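Long-range contact in tail spike protein (PDB 6EU4), which forms the trimeric tailspike of an Acinetobacter phage and, as in other phage tailspikes, probably recognises and degrades the capsular polysaccharide of the host: residues Q335-N349 against N370-T384. Sequence-based numbering, arbitrary orientation.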
loop_
_atom_site.group_PDB
_atom_site.type_symbol
_atom_site.label_atom_id
_atom_site.label_comp_id
_atom_site.label_asym_id
_atom_site.label_seq_id
_atom_site.Cartn_x
_atom_site.Cartn_y
_atom_site.Cartn_z
ATOM N N GLN A 335 20.715 -8.955 -15.299
ATOM C CA GLN A 335 21.625 -7.819 -15.214
ATOM C C GLN A 335 21.075 -6.736 -14.297
ATOM O O GLN A 335 21.835 -6.096 -13.566
ATOM C CB GLN A 335 21.896 -7.252 -16.600
ATOM C CG GLN A 335 22.969 -6.172 -16.594
ATOM C CD GLN A 335 23.183 -5.601 -17.983
ATOM O OE1 GLN A 335 23.349 -6.350 -18.944
ATOM N NE2 GLN A 335 23.135 -4.281 -18.101
ATOM N N ASN A 336 19.769 -6.495 -14.340
ATOM C CA ASN A 336 19.117 -5.568 -13.425
ATOM C C ASN A 336 17.994 -6.279 -12.691
ATOM O O ASN A 336 17.333 -7.160 -13.248
ATOM C CB ASN A 336 18.466 -4.357 -14.130
ATOM C CG ASN A 336 19.399 -3.577 -15.063
ATOM O OD1 ASN A 336 18.972 -3.195 -16.153
ATOM N ND2 ASN A 336 20.624 -3.286 -14.638
ATOM N N PHE A 337 17.754 -5.855 -11.451
ATOM C CA PHE A 337 16.523 -6.220 -10.765
ATOM C C PHE A 337 15.382 -5.368 -11.303
ATOM O O PHE A 337 14.380 -5.897 -11.784
ATOM C CB PHE A 337 16.703 -6.049 -9.255
ATOM C CG PHE A 337 15.464 -6.292 -8.428
ATOM C CD1 PHE A 337 15.186 -7.554 -7.920
ATOM C CD2 PHE A 337 14.636 -5.234 -8.087
ATOM C CE1 PHE A 337 14.076 -7.766 -7.129
ATOM C CE2 PHE A 337 13.517 -5.422 -7.314
ATOM C CZ PHE A 337 13.236 -6.694 -6.812
ATOM N N LEU A 338 15.563 -4.049 -11.288
ATOM C CA LEU A 338 14.612 -3.096 -11.825
ATOM C C LEU A 338 15.363 -2.184 -12.774
ATOM O O LEU A 338 16.363 -1.564 -12.387
ATOM C CB LEU A 338 13.959 -2.272 -10.726
ATOM C CG LEU A 338 13.137 -1.061 -11.216
ATOM C CD1 LEU A 338 11.961 -1.497 -12.071
ATOM C CD2 LEU A 338 12.672 -0.255 -9.998
ATOM N N TYR A 339 14.901 -2.133 -14.012
ATOM C CA TYR A 339 15.243 -1.065 -14.937
ATOM C C TYR A 339 14.068 -0.090 -14.966
ATOM O O TYR A 339 12.964 -0.466 -15.359
ATOM C CB TYR A 339 15.518 -1.616 -16.336
ATOM C CG TYR A 339 15.802 -0.522 -17.327
ATOM C CD1 TYR A 339 17.081 -0.023 -17.473
ATOM C CD2 TYR A 339 14.785 0.031 -18.103
ATOM C CE1 TYR A 339 17.360 1.003 -18.383
ATOM C CE2 TYR A 339 15.051 1.045 -19.014
ATOM C CZ TYR A 339 16.337 1.535 -19.134
ATOM O OH TYR A 339 16.619 2.554 -20.023
ATOM N N ALA A 340 14.308 1.155 -14.555
ATOM C CA ALA A 340 13.273 2.185 -14.487
ATOM C C ALA A 340 13.730 3.370 -15.320
ATOM O O ALA A 340 14.790 3.952 -15.051
ATOM C CB ALA A 340 13.005 2.633 -13.051
ATOM N N GLU A 341 12.920 3.730 -16.315
ATOM C CA GLU A 341 13.202 4.830 -17.225
ATOM C C GLU A 341 11.949 5.695 -17.284
ATOM O O GLU A 341 10.886 5.219 -17.689
ATOM C CB GLU A 341 13.581 4.309 -18.621
ATOM C CG GLU A 341 13.815 5.409 -19.637
ATOM C CD GLU A 341 14.155 4.898 -21.022
ATOM O OE1 GLU A 341 14.453 3.690 -21.189
ATOM O OE2 GLU A 341 14.098 5.728 -21.955
ATOM N N GLY A 342 12.060 6.936 -16.833
ATOM C CA GLY A 342 10.901 7.807 -16.763
ATOM C C GLY A 342 9.753 7.276 -15.928
ATOM O O GLY A 342 8.591 7.591 -16.221
ATOM N N SER A 343 10.046 6.529 -14.854
ATOM C CA SER A 343 9.007 5.836 -14.107
ATOM C C SER A 343 9.101 6.130 -12.624
ATOM O O SER A 343 10.185 6.371 -12.093
ATOM C CB SER A 343 9.101 4.320 -14.313
ATOM O OG SER A 343 8.787 3.994 -15.642
ATOM N N GLU A 344 7.945 6.066 -11.959
ATOM C CA GLU A 344 7.841 6.142 -10.505
ATOM C C GLU A 344 7.500 4.752 -9.989
ATOM O O GLU A 344 6.468 4.188 -10.372
ATOM C CB GLU A 344 6.768 7.150 -10.074
ATOM C CG GLU A 344 6.555 7.147 -8.539
ATOM C CD GLU A 344 5.769 8.344 -8.015
ATOM O OE1 GLU A 344 5.300 9.224 -8.792
ATOM O OE2 GLU A 344 5.608 8.395 -6.786
ATOM N N VAL A 345 8.371 4.183 -9.155
ATOM C CA VAL A 345 8.156 2.834 -8.632
ATOM C C VAL A 345 8.376 2.870 -7.125
ATOM O O VAL A 345 9.465 3.219 -6.654
ATOM C CB VAL A 345 9.080 1.806 -9.310
ATOM C CG1 VAL A 345 8.687 0.393 -8.925
ATOM C CG2 VAL A 345 9.057 1.965 -10.838
ATOM N N ASN A 346 7.342 2.526 -6.372
ATOM C CA ASN A 346 7.432 2.391 -4.925
ATOM C C ASN A 346 7.390 0.911 -4.620
ATOM O O ASN A 346 6.385 0.254 -4.905
ATOM C CB ASN A 346 6.290 3.109 -4.225
ATOM C CG ASN A 346 6.456 3.105 -2.715
ATOM O OD1 ASN A 346 7.345 2.440 -2.164
ATOM N ND2 ASN A 346 5.655 3.910 -2.044
ATOM N N ILE A 347 8.475 0.387 -4.071
ATOM C CA ILE A 347 8.594 -1.037 -3.754
ATOM C C ILE A 347 8.534 -1.142 -2.234
ATOM O O ILE A 347 9.503 -0.789 -1.545
ATOM C CB ILE A 347 9.888 -1.637 -4.315
ATOM C CG1 ILE A 347 9.985 -1.378 -5.838
ATOM C CG2 ILE A 347 9.949 -3.098 -4.020
ATOM C CD1 ILE A 347 11.212 -1.929 -6.481
ATOM N N SER A 348 7.412 -1.618 -1.695
ATOM C CA SER A 348 7.167 -1.597 -0.255
ATOM C C SER A 348 7.168 -3.019 0.289
ATOM O O SER A 348 6.385 -3.869 -0.158
ATOM C CB SER A 348 5.845 -0.891 0.085
ATOM O OG SER A 348 4.717 -1.694 -0.214
ATOM N N ASN A 349 8.048 -3.272 1.259
ATOM C CA ASN A 349 8.112 -4.563 1.951
ATOM C C ASN A 349 8.297 -5.727 0.978
ATOM O O ASN A 349 7.671 -6.774 1.108
ATOM C CB ASN A 349 6.852 -4.737 2.802
ATOM C CG ASN A 349 7.025 -5.706 3.942
ATOM O OD1 ASN A 349 8.075 -6.306 4.118
ATOM N ND2 ASN A 349 5.965 -5.850 4.751
ATOM N N ASN A 370 25.654 -2.556 -14.858
ATOM C CA ASN A 370 25.559 -3.658 -13.895
ATOM C C ASN A 370 25.132 -3.131 -12.528
ATOM O O ASN A 370 25.899 -3.081 -11.574
ATOM C CB ASN A 370 26.861 -4.447 -13.822
ATOM C CG ASN A 370 28.042 -3.687 -13.169
ATOM O OD1 ASN A 370 28.305 -2.501 -13.434
ATOM N ND2 ASN A 370 28.790 -4.415 -12.338
ATOM N N SER A 371 23.843 -2.788 -12.451
ATOM C CA SER A 371 23.233 -2.291 -11.234
ATOM C C SER A 371 21.932 -3.027 -10.947
ATOM O O SER A 371 21.175 -3.362 -11.861
ATOM C CB SER A 371 22.969 -0.779 -11.322
ATOM O OG SER A 371 22.127 -0.430 -12.414
HETATM N N MSE A 372 21.646 -3.249 -9.672
HETATM C CA MSE A 372 20.376 -3.885 -9.346
HETATM C C MSE A 372 19.203 -2.952 -9.635
HETATM O O MSE A 372 18.194 -3.389 -10.206
HETATM C CB MSE A 372 20.340 -4.353 -7.895
HETATM C CG MSE A 372 21.213 -5.574 -7.638
HETATM SE SE MSE A 372 20.594 -7.194 -8.597
HETATM C CE MSE A 372 21.654 -7.031 -10.237
ATOM N N PHE A 373 19.350 -1.672 -9.277
ATOM C CA PHE A 373 18.362 -0.639 -9.583
ATOM C C PHE A 373 19.013 0.319 -10.554
ATOM O O PHE A 373 19.915 1.072 -10.174
ATOM C CB PHE A 373 17.889 0.068 -8.309
ATOM C CG PHE A 373 17.196 -0.853 -7.367
ATOM C CD1 PHE A 373 15.836 -1.123 -7.510
ATOM C CD2 PHE A 373 17.901 -1.507 -6.367
ATOM C CE1 PHE A 373 15.201 -2.016 -6.671
ATOM C CE2 PHE A 373 17.251 -2.402 -5.516
ATOM C CZ PHE A 373 15.904 -2.654 -5.676
ATOM N N CYS A 374 18.608 0.244 -11.819
ATOM C CA CYS A 374 19.093 1.139 -12.862
ATOM C C CYS A 374 18.007 2.203 -13.034
ATOM O O CYS A 374 16.951 1.936 -13.610
ATOM C CB CYS A 374 19.364 0.364 -14.143
ATOM S SG CYS A 374 20.037 1.371 -15.471
ATOM N N VAL A 375 18.260 3.400 -12.512
ATOM C CA VAL A 375 17.231 4.410 -12.259
ATOM C C VAL A 375 17.575 5.617 -13.118
ATOM O O VAL A 375 18.425 6.435 -12.736
ATOM C CB VAL A 375 17.162 4.778 -10.772
ATOM C CG1 VAL A 375 15.998 5.712 -10.488
ATOM C CG2 VAL A 375 17.030 3.532 -9.911
ATOM N N VAL A 376 16.917 5.751 -14.280
ATOM C CA VAL A 376 17.348 6.688 -15.303
ATOM C C VAL A 376 16.185 7.543 -15.820
ATOM O O VAL A 376 15.011 7.189 -15.699
ATOM C CB VAL A 376 18.041 5.947 -16.474
ATOM C CG1 VAL A 376 19.136 5.035 -15.947
ATOM C CG2 VAL A 376 17.011 5.149 -17.333
ATOM N N SER A 377 16.545 8.693 -16.400
ATOM C CA SER A 377 15.616 9.567 -17.135
ATOM C C SER A 377 14.405 9.975 -16.285
ATOM O O SER A 377 13.253 9.623 -16.568
ATOM C CB SER A 377 15.152 8.878 -18.421
ATOM O OG SER A 377 16.247 8.638 -19.282
ATOM N N ASN A 378 14.676 10.757 -15.244
ATOM C CA ASN A 378 13.620 11.342 -14.417
ATOM C C ASN A 378 12.742 10.277 -13.755
ATOM O O ASN A 378 11.538 10.470 -13.547
ATOM C CB ASN A 378 12.762 12.306 -15.226
ATOM C CG ASN A 378 13.521 13.551 -15.599
ATOM O OD1 ASN A 378 14.074 14.230 -14.731
ATOM N ND2 ASN A 378 13.589 13.840 -16.892
ATOM N N SER A 379 13.356 9.179 -13.356
ATOM C CA SER A 379 12.653 8.175 -12.573
ATOM C C SER A 379 12.664 8.535 -11.089
ATOM O O SER A 379 13.451 9.358 -10.617
ATOM C CB SER A 379 13.280 6.797 -12.772
ATOM O OG SER A 379 12.948 6.257 -14.033
ATOM N N LYS A 380 11.749 7.910 -10.354
ATOM C CA LYS A 380 11.711 7.999 -8.899
ATOM C C LYS A 380 11.509 6.584 -8.407
ATOM O O LYS A 380 10.475 5.981 -8.702
ATOM C CB LYS A 380 10.561 8.865 -8.364
ATOM C CG LYS A 380 9.997 9.896 -9.256
ATOM C CD LYS A 380 8.701 10.416 -8.623
ATOM C CE LYS A 380 7.955 11.338 -9.508
ATOM N NZ LYS A 380 6.691 11.814 -8.871
ATOM N N VAL A 381 12.478 6.048 -7.672
ATOM C CA VAL A 381 12.393 4.686 -7.167
ATOM C C VAL A 381 12.629 4.744 -5.669
ATOM O O VAL A 381 13.628 5.323 -5.223
ATOM C CB VAL A 381 13.417 3.757 -7.850
ATOM C CG1 VAL A 381 13.513 2.423 -7.158
ATOM C CG2 VAL A 381 13.052 3.551 -9.318
ATOM N N LYS A 382 11.719 4.148 -4.897
ATOM C CA LYS A 382 11.847 4.137 -3.443
ATOM C C LYS A 382 11.723 2.719 -2.920
ATOM O O LYS A 382 10.787 2.000 -3.286
ATOM C CB LYS A 382 10.782 5.002 -2.773
ATOM C CG LYS A 382 10.879 4.959 -1.261
ATOM C CD LYS A 382 9.917 5.953 -0.662
ATOM C CE LYS A 382 10.064 6.049 0.862
ATOM N NZ LYS A 382 8.939 6.836 1.476
ATOM N N LEU A 383 12.649 2.341 -2.037
ATOM C CA LEU A 383 12.574 1.079 -1.309
ATOM C C LEU A 383 12.068 1.400 0.088
ATOM O O LEU A 383 12.796 1.975 0.906
ATOM C CB LEU A 383 13.929 0.381 -1.261
ATOM C CG LEU A 383 14.665 0.269 -2.611
ATOM C CD1 LEU A 383 15.921 -0.537 -2.461
ATOM C CD2 LEU A 383 13.789 -0.331 -3.681
ATOM N N THR A 384 10.804 1.077 0.331
ATOM C CA THR A 384 10.155 1.268 1.626
ATOM C C THR A 384 10.261 -0.058 2.363
ATOM O O THR A 384 9.479 -0.973 2.120
ATOM C CB THR A 384 8.702 1.691 1.443
ATOM O OG1 THR A 384 8.660 2.907 0.676
ATOM C CG2 THR A 384 8.028 1.923 2.783
HETATM O O HOH W 1 14.513 8.279 -21.669
HETATM O O HOH W 2 6.709 4.736 0.970
#
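L338 pairs with F373 in a parallel ladder that continues through E341 and V376; past a bend, strand 344-348 pairs likewise with 380-384, as expected of successive coils of a right-handed parallel beta-helix. Nearly straight bonds, such as A340 N to C374 O at 2.9 Å, tie the first ladder. The register slips by one residue at the bend, where S379 takes over: its OG donates to V376 O and accepts the backbone N of S343 at 3.0 Å, while V376 O also receives G342 N. At the preceding corner, the amide ND2 of N336 donates to S371 O at 2.8 Å in the carbonyl plane.

Inside the coil the apolar side chains pack in rows. The rings of F337 and F373 point the same way, planes inclined at 57°, with F373 CE1 3.6 Å from F337 CD2; the CD1 methyl of I347 arrives at the edge of the F373 ring. L338 CD2 meets V381 CG2 tip to tip, and A340 CB touches the same valine methyl.

The other face is mixed. Beside the first ladder C374 SG makes an oblique sulfur-aromatic contact with the Y339 ring, 3.8 Å from CD1, V376 CG2 packs near the same ring, and Y339 OH donates to E341 OE1. Charged and polar groups line the second ladder. E344, its CG anti to the backbone N (chi1 175°), runs out extended across K380, whose NZ forms a 2.9 Å salt bridge with OE1 from well above the carboxylate plane. Both ends also bond to the second subunit, E344 OE2 to its G386 N and K380 NZ to its E420 O and T422 OG1. Farther along, one water links N346 ND2, K382 NZ and T384 OG1.

Hydrocarbon and aromatic packing thus fills the coil interior, while the second ladder carries the charges, its E344-K380 ion pair held by partners on the second subunit.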